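N-acetylmuramoyl-L-alanine amidase domain-containing protein SAOUHSC_02979 (Staphylococcus aureus, PDB 5T1Q) probably cleaves amide bonds of the bacterial cell wall as a secreted hydrolase, here as a piece joining a glucosaminidase-family domain to a C-terminal CHAP domain. Local coordinates at residues N3-P7 with K187-T191; R61-K65 with Y222-I226; R295-F301 with G313-E319; G325-E331 with S341-A347. One frame throughout, in Å; residues are numbered along the deposited sequence.

Contact 1 of 4, residues N3-P7 with K187-T191; sequences NPQLP and KTYAT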
loop_
_atom_site.group_PDB
_atom_site.type_symbol
_atom_site.label_atom_id
_atom_site.label_comp_id
_atom_site.label_asym_id
_atom_site.label_seq_id
_atom_site.Cartn_x
_atom_site.Cartn_y
_atom_site.Cartn_z
ATOM N N ASN A 3 -2.176 5.567 22.812
ATOM C CA ASN A 3 -1.141 5.592 21.743
ATOM C C ASN A 3 -1.547 6.495 20.556
ATOM O O ASN A 3 -2.477 6.166 19.818
ATOM C CB ASN A 3 -0.878 4.152 21.264
ATOM C CG ASN A 3 0.252 4.039 20.233
ATOM O OD1 ASN A 3 0.719 5.028 19.661
ATOM N ND2 ASN A 3 0.684 2.807 19.985
ATOM N N PRO A 4 -0.842 7.633 20.369
ATOM C CA PRO A 4 -1.166 8.559 19.267
ATOM C C PRO A 4 -1.080 7.994 17.828
ATOM O O PRO A 4 -1.753 8.521 16.936
ATOM C CB PRO A 4 -0.152 9.693 19.461
ATOM C CG PRO A 4 0.143 9.676 20.919
ATOM C CD PRO A 4 0.171 8.217 21.271
ATOM N N GLN A 5 -0.251 6.970 17.599
ATOM C CA GLN A 5 -0.150 6.359 16.266
ATOM C C GLN A 5 -1.371 5.534 15.861
ATOM O O GLN A 5 -1.504 5.160 14.696
ATOM C CB GLN A 5 1.111 5.483 16.129
ATOM C CG GLN A 5 2.360 6.248 15.755
ATOM C CD GLN A 5 2.228 6.946 14.418
ATOM O OE1 GLN A 5 2.256 8.164 14.356
ATOM N NE2 GLN A 5 2.024 6.180 13.351
ATOM N N LEU A 6 -2.250 5.238 16.809
ATOM C CA LEU A 6 -3.438 4.437 16.510
ATOM C C LEU A 6 -4.655 5.348 16.512
ATOM O O LEU A 6 -4.545 6.508 16.909
ATOM C CB LEU A 6 -3.570 3.293 17.520
ATOM C CG LEU A 6 -2.361 2.347 17.597
ATOM C CD1 LEU A 6 -2.566 1.338 18.715
ATOM C CD2 LEU A 6 -2.096 1.632 16.276
ATOM N N PRO A 7 -5.803 4.855 16.008
ATOM C CA PRO A 7 -7.002 5.696 16.008
ATOM C C PRO A 7 -7.476 6.067 17.409
ATOM O O PRO A 7 -7.538 5.212 18.290
ATOM C CB PRO A 7 -8.058 4.817 15.323
ATOM C CG PRO A 7 -7.286 3.849 14.504
ATOM C CD PRO A 7 -6.004 3.610 15.242
ATOM N N LYS A 187 1.544 -4.128 16.573
ATOM C CA LYS A 187 0.387 -3.565 17.295
ATOM C C LYS A 187 0.643 -2.237 17.982
ATOM O O LYS A 187 -0.251 -1.682 18.607
ATOM C CB LYS A 187 -0.158 -4.621 18.278
ATOM C CG LYS A 187 -0.895 -5.736 17.537
ATOM C CD LYS A 187 -0.960 -7.071 18.262
ATOM C CE LYS A 187 -1.455 -8.148 17.293
ATOM N NZ LYS A 187 -1.421 -9.527 17.849
ATOM N N THR A 188 1.842 -1.694 17.811
ATOM C CA THR A 188 2.215 -0.440 18.446
ATOM C C THR A 188 2.356 0.731 17.468
ATOM O O THR A 188 2.418 1.886 17.896
ATOM C CB THR A 188 3.550 -0.620 19.182
ATOM O OG1 THR A 188 4.542 -1.067 18.255
ATOM C CG2 THR A 188 3.414 -1.645 20.298
ATOM N N TYR A 189 2.408 0.436 16.171
ATOM C CA TYR A 189 2.624 1.464 15.161
ATOM C C TYR A 189 1.478 1.609 14.166
ATOM O O TYR A 189 1.197 2.724 13.716
ATOM C CB TYR A 189 3.903 1.150 14.398
ATOM C CG TYR A 189 4.532 2.359 13.751
ATOM C CD1 TYR A 189 5.432 3.146 14.462
ATOM C CD2 TYR A 189 4.224 2.726 12.442
ATOM C CE1 TYR A 189 6.023 4.254 13.879
ATOM C CE2 TYR A 189 4.804 3.837 11.857
ATOM C CZ TYR A 189 5.705 4.598 12.583
ATOM O OH TYR A 189 6.299 5.699 12.022
ATOM N N ALA A 190 0.840 0.489 13.817
ATOM C CA ALA A 190 -0.256 0.477 12.844
ATOM C C ALA A 190 -1.333 -0.533 13.196
ATOM O O ALA A 190 -1.121 -1.444 14.007
ATOM C CB ALA A 190 0.293 0.170 11.458
ATOM N N THR A 191 -2.496 -0.361 12.584
ATOM C CA THR A 191 -3.626 -1.264 12.794
ATOM C C THR A 191 -3.601 -2.426 11.788
ATOM O O THR A 191 -4.209 -3.479 12.012
ATOM C CB THR A 191 -4.947 -0.503 12.652
ATOM O OG1 THR A 191 -4.992 0.109 11.362
ATOM C CG2 THR A 191 -5.061 0.576 13.707
#
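NE2 of Gln5 sits over one face of the Tyr189 ring, nearer its rim than its centre, 3.9 Å from CE2 of Tyr189. The two chains travel together, and the amide plane is inclined 35° to the ring. The other flat group is the amide of Asn3. In its plane, ND2 donates to the backbone O of Thr188 over 2.9 Å, and this fairly straight bond reaches the oxygen from above the carbonyl plane; Thr188 O is also hydrogen-bonded to Tyr167 OH. With CG anti to the backbone N (chi1 -176°), the Asn3 amide is carried across to that oxygen, while OD1 accepts from Gln5 N at 3.0 Å. This second bond makes an Asx turn, superposed on the type I beta turn from Asn3 to Leu6, so a short polar residue both shapes the N-terminal loop and ties it to the loop following helix 178-185, in the glucosaminidase-family domain. Beside these polar links Leu6 supplies branched bulk: CD1 approaches Lys187 O, and CD2 packs 3.8 Å from Ala190 C. The CD corner of the Pro7 ring meets the CG2 methyl of Thr191 at 3.5 Å, while Thr191 OG1 is engaged with Glu126 and the backbone of Ala127. The Gln5 amide is anchored at both ends, OE1 by Lys112 N and NE2 by Gly110 O; Tyr189 OH bonds to Phe109 O.

Contact 2 of 4, residues R61-K65 with Y222-I226; sequences RQFVK and YERSI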
loop_
_atom_site.group_PDB
_atom_site.type_symbol
_atom_site.label_atom_id
_atom_site.label_comp_id
_atom_site.label_asym_id
_atom_site.label_seq_id
_atom_site.Cartn_x
_atom_site.Cartn_y
_atom_site.Cartn_z
ATOM N N ARG A 61 13.840 1.696 -5.510
ATOM C CA ARG A 61 15.312 1.603 -5.540
ATOM C C ARG A 61 15.947 2.985 -5.353
ATOM O O ARG A 61 16.853 3.147 -4.543
ATOM C CB ARG A 61 15.780 1.004 -6.864
ATOM C CG ARG A 61 15.518 -0.492 -7.040
ATOM C CD ARG A 61 15.521 -0.848 -8.523
ATOM N NE ARG A 61 15.939 -2.217 -8.813
ATOM C CZ ARG A 61 15.203 -3.316 -8.646
ATOM N NH1 ARG A 61 15.717 -4.497 -8.986
ATOM N NH2 ARG A 61 13.972 -3.256 -8.133
ATOM N N GLN A 62 15.466 3.975 -6.099
ATOM C CA GLN A 62 15.986 5.338 -5.981
ATOM C C GLN A 62 15.635 5.970 -4.615
ATOM O O GLN A 62 16.429 6.719 -4.056
ATOM C CB GLN A 62 15.492 6.211 -7.137
ATOM C CG GLN A 62 15.968 5.739 -8.509
ATOM C CD GLN A 62 17.488 5.768 -8.658
ATOM O OE1 GLN A 62 18.158 6.726 -8.246
ATOM N NE2 GLN A 62 18.036 4.722 -9.263
ATOM N N PHE A 63 14.459 5.653 -4.078
ATOM C CA PHE A 63 14.066 6.165 -2.763
ATOM C C PHE A 63 14.996 5.602 -1.678
ATOM O O PHE A 63 15.379 6.312 -0.753
ATOM C CB PHE A 63 12.604 5.819 -2.474
ATOM C CG PHE A 63 12.153 6.195 -1.101
ATOM C CD1 PHE A 63 11.827 7.515 -0.799
ATOM C CD2 PHE A 63 12.034 5.229 -0.104
ATOM C CE1 PHE A 63 11.394 7.864 0.476
ATOM C CE2 PHE A 63 11.600 5.574 1.172
ATOM C CZ PHE A 63 11.284 6.892 1.460
ATOM N N VAL A 64 15.353 4.328 -1.799
ATOM C CA VAL A 64 16.281 3.708 -0.866
ATOM C C VAL A 64 17.621 4.454 -0.894
ATOM O O VAL A 64 18.188 4.740 0.160
ATOM C CB VAL A 64 16.485 2.203 -1.171
ATOM C CG1 VAL A 64 17.666 1.636 -0.397
ATOM C CG2 VAL A 64 15.224 1.417 -0.841
ATOM N N LYS A 65 18.110 4.786 -2.093
ATOM C CA LYS A 65 19.387 5.508 -2.221
ATOM C C LYS A 65 19.320 6.927 -1.668
ATOM O O LYS A 65 20.318 7.442 -1.190
ATOM C CB LYS A 65 19.851 5.574 -3.674
ATOM C CG LYS A 65 20.220 4.241 -4.296
ATOM C CD LYS A 65 20.643 4.469 -5.744
ATOM C CE LYS A 65 20.957 3.184 -6.481
ATOM N NZ LYS A 65 21.378 3.463 -7.891
ATOM N N TYR A 222 24.466 -1.245 -5.148
ATOM C CA TYR A 222 23.244 -1.617 -4.442
ATOM C C TYR A 222 22.249 -2.361 -5.334
ATOM O O TYR A 222 21.775 -3.433 -4.973
ATOM C CB TYR A 222 22.561 -0.395 -3.824
ATOM C CG TYR A 222 21.189 -0.720 -3.294
ATOM C CD1 TYR A 222 21.025 -1.607 -2.230
ATOM C CD2 TYR A 222 20.050 -0.160 -3.863
ATOM C CE1 TYR A 222 19.764 -1.926 -1.754
ATOM C CE2 TYR A 222 18.792 -0.465 -3.386
ATOM C CZ TYR A 222 18.655 -1.347 -2.331
ATOM O OH TYR A 222 17.398 -1.642 -1.872
ATOM N N GLU A 223 21.933 -1.795 -6.494
ATOM C CA GLU A 223 20.971 -2.439 -7.391
ATOM C C GLU A 223 21.405 -3.839 -7.826
ATOM O O GLU A 223 20.571 -4.689 -8.109
ATOM C CB GLU A 223 20.638 -1.552 -8.590
ATOM C CG GLU A 223 19.910 -0.274 -8.188
ATOM C CD GLU A 223 19.256 0.456 -9.352
ATOM O OE1 GLU A 223 18.998 -0.173 -10.403
ATOM O OE2 GLU A 223 18.966 1.664 -9.200
ATOM N N ARG A 224 22.709 -4.082 -7.818
ATOM C CA ARG A 224 23.263 -5.387 -8.179
ATOM C C ARG A 224 22.871 -6.481 -7.168
ATOM O O ARG A 224 22.794 -7.657 -7.529
ATOM C CB ARG A 224 24.792 -5.291 -8.248
ATOM C CG ARG A 224 25.465 -6.292 -9.167
ATOM C CD ARG A 224 26.972 -6.070 -9.133
ATOM N NE ARG A 224 27.608 -6.233 -10.443
ATOM C CZ ARG A 224 27.580 -5.314 -11.417
ATOM N NH1 ARG A 224 28.209 -5.542 -12.569
ATOM N NH2 ARG A 224 26.911 -4.165 -11.259
ATOM N N SER A 225 22.621 -6.087 -5.915
ATOM C CA SER A 225 22.285 -7.037 -4.837
ATOM C C SER A 225 20.822 -7.479 -4.795
ATOM O O SER A 225 20.515 -8.520 -4.216
ATOM C CB SER A 225 22.646 -6.431 -3.479
ATOM O OG SER A 225 21.882 -5.264 -3.234
ATOM N N ILE A 226 19.931 -6.677 -5.382
ATOM C CA ILE A 226 18.495 -6.977 -5.402
ATOM C C ILE A 226 18.222 -8.166 -6.330
ATOM O O ILE A 226 18.441 -8.088 -7.539
ATOM C CB ILE A 226 17.667 -5.749 -5.851
ATOM C CG1 ILE A 226 17.906 -4.579 -4.893
ATOM C CG2 ILE A 226 16.176 -6.086 -5.901
ATOM C CD1 ILE A 226 17.298 -3.277 -5.353
HETATM O O HOH W 1 23.168 0.706 -7.319
#
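Glu223 lies nearly at right angles to both Arg61 and Lys65, its extended chain passing between them. Lys65, extended beyond CG, brings NZ to 3.3 Å from Glu223 OE2 in a weak salt bridge. A water adds a second link, accepting from Glu223 N at 2.9 Å and weakly from Lys65 NZ. The Arg61 guanidinium stands perpendicular to the carboxylate, their planes 89° apart, and Arg61 NE stays 4.0 Å from Glu223 OE1, beyond a salt bridge; Arg61 NH2 makes one with Asp56. The Arg61 guanidinium offers a face to Ile226, whose CD1 sits 3.8 Å above its centre. Val64 crosses the Tyr222 side chain about squarely, CG1 3.7 Å from CZ, a branched apolar residue against a large ring whose OH bonds to Tyr206 O. Helix 58-78 and the short, weakly bonded helix 222-225 thus meet through an apolar patch beside the Lys65-Glu223 pair. The carboxylate would be expected to stay ionised, with Lys65 giving it a weak bond and Arg61 lying nearby.

Contact 3 of 4, residues R295-F301 with G313-E319; sequences RHAAVVF and GHVAFVE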
loop_
_atom_site.group_PDB
_atom_site.type_symbol
_atom_site.label_atom_id
_atom_site.label_comp_id
_atom_site.label_asym_id
_atom_site.label_seq_id
_atom_site.Cartn_x
_atom_site.Cartn_y
_atom_site.Cartn_z
ATOM N N ARG A 295 -11.501 -10.612 -22.021
ATOM C CA ARG A 295 -10.146 -10.555 -21.518
ATOM C C ARG A 295 -9.639 -9.114 -21.479
ATOM O O ARG A 295 -9.813 -8.373 -22.430
ATOM C CB ARG A 295 -9.244 -11.421 -22.402
ATOM C CG ARG A 295 -7.819 -11.564 -21.919
ATOM C CD ARG A 295 -7.052 -12.523 -22.810
ATOM N NE ARG A 295 -5.683 -12.691 -22.340
ATOM C CZ ARG A 295 -4.631 -12.014 -22.802
ATOM N NH1 ARG A 295 -3.423 -12.256 -22.296
ATOM N NH2 ARG A 295 -4.763 -11.101 -23.774
ATOM N N HIS A 296 -9.044 -8.742 -20.349
ATOM C CA HIS A 296 -8.489 -7.405 -20.102
ATOM C C HIS A 296 -9.482 -6.250 -20.062
ATOM O O HIS A 296 -9.111 -5.070 -20.210
ATOM C CB HIS A 296 -7.315 -7.083 -21.047
ATOM C CG HIS A 296 -6.152 -8.013 -20.888
ATOM N ND1 HIS A 296 -5.200 -8.186 -21.863
ATOM C CD2 HIS A 296 -5.831 -8.878 -19.894
ATOM C CE1 HIS A 296 -4.302 -9.065 -21.451
ATOM N NE2 HIS A 296 -4.660 -9.496 -20.256
ATOM N N ALA A 297 -10.737 -6.580 -19.827
ATOM C CA ALA A 297 -11.750 -5.589 -19.648
ATOM C C ALA A 297 -11.828 -5.313 -18.159
ATOM O O ALA A 297 -11.356 -6.115 -17.347
ATOM C CB ALA A 297 -13.088 -6.111 -20.145
ATOM N N ALA A 298 -12.367 -4.155 -17.805
ATOM C CA ALA A 298 -12.676 -3.853 -16.409
ATOM C C ALA A 298 -14.021 -4.551 -16.159
ATOM O O ALA A 298 -14.924 -4.443 -16.991
ATOM C CB ALA A 298 -12.820 -2.358 -16.198
ATOM N N VAL A 299 -14.152 -5.291 -15.062
ATOM C CA VAL A 299 -15.416 -5.963 -14.763
ATOM C C VAL A 299 -16.066 -5.270 -13.575
ATOM O O VAL A 299 -15.450 -5.098 -12.513
ATOM C CB VAL A 299 -15.273 -7.490 -14.580
ATOM C CG1 VAL A 299 -14.243 -7.837 -13.518
ATOM C CG2 VAL A 299 -16.621 -8.121 -14.255
ATOM N N VAL A 300 -17.314 -4.850 -13.772
ATOM C CA VAL A 300 -18.026 -4.123 -12.746
ATOM C C VAL A 300 -19.115 -4.939 -12.047
ATOM O O VAL A 300 -19.895 -5.635 -12.701
ATOM C CB VAL A 300 -18.676 -2.882 -13.356
ATOM C CG1 VAL A 300 -19.483 -2.123 -12.303
ATOM C CG2 VAL A 300 -17.619 -2.002 -14.006
ATOM N N PHE A 301 -19.142 -4.791 -10.716
ATOM C CA PHE A 301 -20.129 -5.358 -9.815
ATOM C C PHE A 301 -20.983 -4.179 -9.335
ATOM O O PHE A 301 -20.437 -3.224 -8.743
ATOM C CB PHE A 301 -19.458 -5.941 -8.552
ATOM C CG PHE A 301 -18.663 -7.204 -8.776
ATOM C CD1 PHE A 301 -17.398 -7.157 -9.340
ATOM C CD2 PHE A 301 -19.164 -8.433 -8.369
ATOM C CE1 PHE A 301 -16.655 -8.317 -9.521
ATOM C CE2 PHE A 301 -18.430 -9.605 -8.559
ATOM C CZ PHE A 301 -17.172 -9.546 -9.115
ATOM N N GLY A 313 -20.257 -0.875 -4.657
ATOM C CA GLY A 313 -20.046 -1.942 -5.620
ATOM C C GLY A 313 -18.554 -2.258 -5.655
ATOM O O GLY A 313 -17.825 -1.995 -4.700
ATOM N N HIS A 314 -18.088 -2.760 -6.779
ATOM C CA HIS A 314 -16.707 -3.146 -6.899
ATOM C C HIS A 314 -16.302 -3.197 -8.354
ATOM O O HIS A 314 -17.151 -3.320 -9.228
ATOM C CB HIS A 314 -16.535 -4.524 -6.233
ATOM C CG HIS A 314 -15.136 -5.031 -6.242
ATOM N ND1 HIS A 314 -14.118 -4.395 -5.569
ATOM C CD2 HIS A 314 -14.588 -6.132 -6.804
ATOM C CE1 HIS A 314 -12.988 -5.067 -5.748
ATOM N NE2 HIS A 314 -13.245 -6.120 -6.499
ATOM N N VAL A 315 -15.008 -3.072 -8.609
ATOM C CA VAL A 315 -14.470 -3.185 -9.947
ATOM C C VAL A 315 -13.171 -4.004 -9.888
ATOM O O VAL A 315 -12.383 -3.891 -8.945
ATOM C CB VAL A 315 -14.330 -1.807 -10.652
ATOM C CG1 VAL A 315 -13.276 -0.926 -9.985
ATOM C CG2 VAL A 315 -14.012 -1.977 -12.118
ATOM N N ALA A 316 -12.971 -4.840 -10.902
ATOM C CA ALA A 316 -11.815 -5.727 -10.990
ATOM C C ALA A 316 -11.356 -5.816 -12.426
ATOM O O ALA A 316 -12.027 -5.301 -13.324
ATOM C CB ALA A 316 -12.169 -7.107 -10.467
ATOM N N PHE A 317 -10.205 -6.442 -12.641
ATOM C CA PHE A 317 -9.625 -6.591 -13.971
ATOM C C PHE A 317 -9.719 -8.043 -14.422
ATOM O O PHE A 317 -9.349 -8.939 -13.669
ATOM C CB PHE A 317 -8.161 -6.133 -13.936
ATOM C CG PHE A 317 -7.448 -6.260 -15.259
ATOM C CD1 PHE A 317 -7.582 -5.283 -16.222
ATOM C CD2 PHE A 317 -6.651 -7.357 -15.538
ATOM C CE1 PHE A 317 -6.933 -5.384 -17.449
ATOM C CE2 PHE A 317 -6.009 -7.479 -16.769
ATOM C CZ PHE A 317 -6.145 -6.481 -17.722
ATOM N N VAL A 318 -10.212 -8.283 -15.636
ATOM C CA VAL A 318 -10.326 -9.640 -16.167
ATOM C C VAL A 318 -8.961 -10.134 -16.703
ATOM O O VAL A 318 -8.498 -9.679 -17.752
ATOM C CB VAL A 318 -11.365 -9.729 -17.301
ATOM C CG1 VAL A 318 -11.471 -11.156 -17.839
ATOM C CG2 VAL A 318 -12.720 -9.244 -16.825
ATOM N N GLU A 319 -8.327 -11.056 -15.974
ATOM C CA GLU A 319 -7.048 -11.630 -16.399
ATOM C C GLU A 319 -7.255 -12.712 -17.463
ATOM O O GLU A 319 -6.440 -12.871 -18.361
ATOM C CB GLU A 319 -6.306 -12.260 -15.222
ATOM C CG GLU A 319 -5.938 -11.311 -14.094
ATOM C CD GLU A 319 -4.812 -10.335 -14.424
ATOM O OE1 GLU A 319 -4.159 -10.461 -15.496
ATOM O OE2 GLU A 319 -4.554 -9.446 -13.578
HETATM O O HOH W 2 -5.831 -14.684 -20.521
HETATM O O HOH W 3 -4.012 -11.254 -18.141
#
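Val299 and Ala316 form a hydrogen-bonded antiparallel pair between strands 298-301 and 314-319, with Val299 N to Ala316 O at 2.7 Å; Phe301 and His314 form another. Further along, Val318 N bonds almost straight to Ala297 O, and His296 N reaches Val318 O. Gly313, with positive phi, brings its CA to 3.4 Å from Phe301 O in a CA-H...O contact.

Apolar contacts follow the pairing. Val299 CG1 touches Ala316 CB at 3.8 Å, the small alanine leaving room for the branched valine, whose CB also meets Val318 CG2. On the other face Val300 CG2 packs on Val315 CG2.

Among the aromatic pairs, the His296 and Phe317 rings are near parallel, planes 21° apart, but displaced along their planes, with little of one ring facing the other. The Phe301 and His314 chains project together from the sheet, their ring planes inclined at 53° and CD1 of Phe301 3.9 Å from CD2 of His314.

Water supplies the remaining polar links. One accepts from Arg295 NE at 2.7 Å and donates to Glu319 O; another joins His296 NE2 to Glu319 O and OE1.

The His314 side chain touches Cys253, while its NE2 is hydrogen-bonded to Glu331 OE1, consistent with the Cys-His-Glu active site of a papain-like CHAP domain.

Contact 4 of 4, residues G325-E331 with S341-A347; sequences GSIVISE and SHRTINA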
loop_
_atom_site.group_PDB
_atom_site.type_symbol
_atom_site.label_atom_id
_atom_site.label_comp_id
_atom_site.label_asym_id
_atom_site.label_seq_id
_atom_site.Cartn_x
_atom_site.Cartn_y
_atom_site.Cartn_z
ATOM N N GLY A 325 -16.727 -20.357 -19.614
ATOM C CA GLY A 325 -17.451 -19.094 -19.374
ATOM C C GLY A 325 -17.115 -18.388 -18.053
ATOM O O GLY A 325 -17.521 -17.262 -17.846
ATOM N N SER A 326 -16.385 -19.048 -17.150
ATOM C CA SER A 326 -16.004 -18.410 -15.889
ATOM C C SER A 326 -14.864 -17.427 -16.169
ATOM O O SER A 326 -14.311 -17.434 -17.259
ATOM C CB SER A 326 -15.616 -19.445 -14.833
ATOM O OG SER A 326 -14.555 -20.259 -15.256
ATOM N N ILE A 327 -14.536 -16.564 -15.212
ATOM C CA ILE A 327 -13.457 -15.594 -15.416
ATOM C C ILE A 327 -12.479 -15.614 -14.248
ATOM O O ILE A 327 -12.843 -15.981 -13.131
ATOM C CB ILE A 327 -14.002 -14.138 -15.587
ATOM C CG1 ILE A 327 -14.810 -13.703 -14.360
ATOM C CG2 ILE A 327 -14.882 -14.041 -16.816
ATOM C CD1 ILE A 327 -15.310 -12.279 -14.386
ATOM N N VAL A 328 -11.241 -15.216 -14.527
ATOM C CA VAL A 328 -10.222 -15.045 -13.509
ATOM C C VAL A 328 -10.015 -13.540 -13.429
ATOM O O VAL A 328 -9.735 -12.890 -14.456
ATOM C CB VAL A 328 -8.901 -15.706 -13.892
ATOM C CG1 VAL A 328 -7.873 -15.506 -12.783
ATOM C CG2 VAL A 328 -9.110 -17.186 -14.181
ATOM N N ILE A 329 -10.153 -12.985 -12.223
ATOM C CA ILE A 329 -10.022 -11.560 -12.018
ATOM C C ILE A 329 -8.951 -11.233 -10.986
ATOM O O ILE A 329 -8.655 -12.056 -10.127
ATOM C CB ILE A 329 -11.354 -10.921 -11.539
ATOM C CG1 ILE A 329 -11.822 -11.510 -10.205
ATOM C CG2 ILE A 329 -12.433 -11.122 -12.579
ATOM C CD1 ILE A 329 -13.022 -10.822 -9.585
ATOM N N SER A 330 -8.389 -10.024 -11.086
ATOM C CA SER A 330 -7.451 -9.514 -10.109
ATOM C C SER A 330 -8.063 -8.198 -9.583
ATOM O O SER A 330 -8.787 -7.481 -10.299
ATOM C CB SER A 330 -6.039 -9.329 -10.690
ATOM O OG SER A 330 -6.002 -8.346 -11.706
ATOM N N GLU A 331 -7.757 -7.873 -8.341
ATOM C CA GLU A 331 -8.381 -6.732 -7.683
ATOM C C GLU A 331 -7.551 -6.336 -6.474
ATOM O O GLU A 331 -6.630 -7.050 -6.111
ATOM C CB GLU A 331 -9.790 -7.144 -7.251
ATOM C CG GLU A 331 -9.776 -8.416 -6.412
ATOM C CD GLU A 331 -11.105 -9.129 -6.319
ATOM O OE1 GLU A 331 -12.157 -8.548 -6.682
ATOM O OE2 GLU A 331 -11.100 -10.300 -5.858
ATOM N N SER A 341 -5.212 -9.147 -4.801
ATOM C CA SER A 341 -5.608 -10.568 -4.798
ATOM C C SER A 341 -6.338 -10.937 -6.092
ATOM O O SER A 341 -6.570 -10.092 -6.957
ATOM C CB SER A 341 -6.505 -10.875 -3.591
ATOM O OG SER A 341 -7.670 -10.078 -3.633
ATOM N N HIS A 342 -6.690 -12.206 -6.216
ATOM C CA HIS A 342 -7.299 -12.703 -7.438
ATOM C C HIS A 342 -8.240 -13.843 -7.114
ATOM O O HIS A 342 -8.078 -14.513 -6.099
ATOM C CB HIS A 342 -6.213 -13.275 -8.377
ATOM C CG HIS A 342 -4.826 -12.821 -8.065
ATOM N ND1 HIS A 342 -3.947 -13.591 -7.333
ATOM C CD2 HIS A 342 -4.163 -11.680 -8.369
ATOM C CE1 HIS A 342 -2.801 -12.944 -7.200
ATOM N NE2 HIS A 342 -2.910 -11.779 -7.815
ATOM N N ARG A 343 -9.185 -14.098 -8.001
ATOM C CA ARG A 343 -10.118 -15.195 -7.806
ATOM C C ARG A 343 -10.832 -15.523 -9.096
ATOM O O ARG A 343 -10.693 -14.814 -10.075
ATOM C CB ARG A 343 -11.152 -14.855 -6.703
ATOM C CG ARG A 343 -11.943 -13.582 -6.936
ATOM C CD ARG A 343 -12.784 -13.223 -5.706
ATOM N NE ARG A 343 -13.327 -11.873 -5.830
ATOM C CZ ARG A 343 -14.613 -11.521 -5.893
ATOM N NH1 ARG A 343 -15.597 -12.402 -5.782
ATOM N NH2 ARG A 343 -14.912 -10.229 -6.007
ATOM N N THR A 344 -11.619 -16.591 -9.059
ATOM C CA THR A 344 -12.406 -17.033 -10.186
ATOM C C THR A 344 -13.889 -16.804 -9.889
ATOM O O THR A 344 -14.371 -17.153 -8.814
ATOM C CB THR A 344 -12.185 -18.533 -10.460
ATOM O OG1 THR A 344 -10.839 -18.730 -10.872
ATOM C CG2 THR A 344 -13.136 -19.062 -11.565
ATOM N N ILE A 345 -14.592 -16.214 -10.847
ATOM C CA ILE A 345 -16.024 -15.988 -10.736
ATOM C C ILE A 345 -16.677 -17.004 -11.655
ATOM O O ILE A 345 -16.329 -17.059 -12.836
ATOM C CB ILE A 345 -16.410 -14.563 -11.206
ATOM C CG1 ILE A 345 -15.695 -13.478 -10.367
ATOM C CG2 ILE A 345 -17.932 -14.386 -11.195
ATOM C CD1 ILE A 345 -16.041 -13.490 -8.885
ATOM N N ASN A 346 -17.638 -17.783 -11.138
ATOM C CA ASN A 346 -18.301 -18.816 -11.948
ATOM C C ASN A 346 -19.050 -18.223 -13.148
ATOM O O ASN A 346 -19.396 -17.026 -13.169
ATOM C CB ASN A 346 -19.167 -19.785 -11.093
ATOM C CG ASN A 346 -20.355 -19.109 -10.389
ATOM O OD1 ASN A 346 -20.344 -18.949 -9.161
ATOM N ND2 ASN A 346 -21.400 -18.755 -11.144
ATOM N N ALA A 347 -19.275 -19.071 -14.148
ATOM C CA ALA A 347 -19.901 -18.687 -15.418
ATOM C C ALA A 347 -21.244 -17.984 -15.284
ATOM O O ALA A 347 -21.465 -16.951 -15.919
ATOM C CB ALA A 347 -20.041 -19.898 -16.331
HETATM O O HOH W 4 -9.595 -11.708 -4.067
#
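Arg343 meets the Glu331 carboxylate with two nitrogens: NE donates to OE2 at 2.7 Å and NH2 to OE1 at 3.3 Å. Each oxygen uses its syn lone pair, and the carboxylate and guanidinium are nearly coplanar, 17° apart, although the two side chains cross about squarely. Both put CG between the backbone N and carbonyl carbon (Glu331 chi1 54°, Arg343 chi1 56°) and then extend, which carries their charged ends together over one face of the hairpin. A water donates to Glu331 OE2 and also bonds to Ser341 OG at 2.6 Å, a small hydroxyl suited to this polar end.

Ile329 shares the face, running alongside Arg343 with Ile329 CG1 3.9 Å from Arg343 CG, while Ile329 CD1 lies over the guanidinium and reaches 3.8 Å to CG1 of Ile345. Ile327 continues the apolar strip, CG1 3.6 Å from CB of Ile345. On the other face Ser330 CB meets the edge of the His342 ring, and Val328 crosses Thr344.

Backbone bonds fix this register: Ile327-Ile345, Ile329-Arg343 and Glu331-Ser341 are hydrogen-bonded pairs, among them Ile329 N to Arg343 O at 2.9 Å.

Arg343 is thus placed as a second-shell residue, consistent with positioning Glu331, the presumed acidic member of the Cys-His-Glu triad. Strand 327-332 lies between 339-345, its hairpin partner, and 314-321, while Phe301 of strand 298-301 touches both Arg343 and Ile345.

In the fold
From the N terminus, contact 1 opens first and closes a loop of 179 residues, tying the leading loop to the loop between helices 178-185 and 195-205. Contact 2 begins inside that span and ends beyond it, so the two cross; it joins helix 58-78 to helix 222-225. The nearest atoms of contacts 1 and 2 are about 12 Å apart. Contacts 3 and 4 follow in series, each closing a short loop within the C-terminal CHAP/Peptidase C51-family part, on the opposite side of the chain's centre from contact 1. Their centres are 9 Å apart, and they touch because strands 314-321 and 327-332 are neighbours in one sheet, with 298-301 and 339-345 flanking this pair.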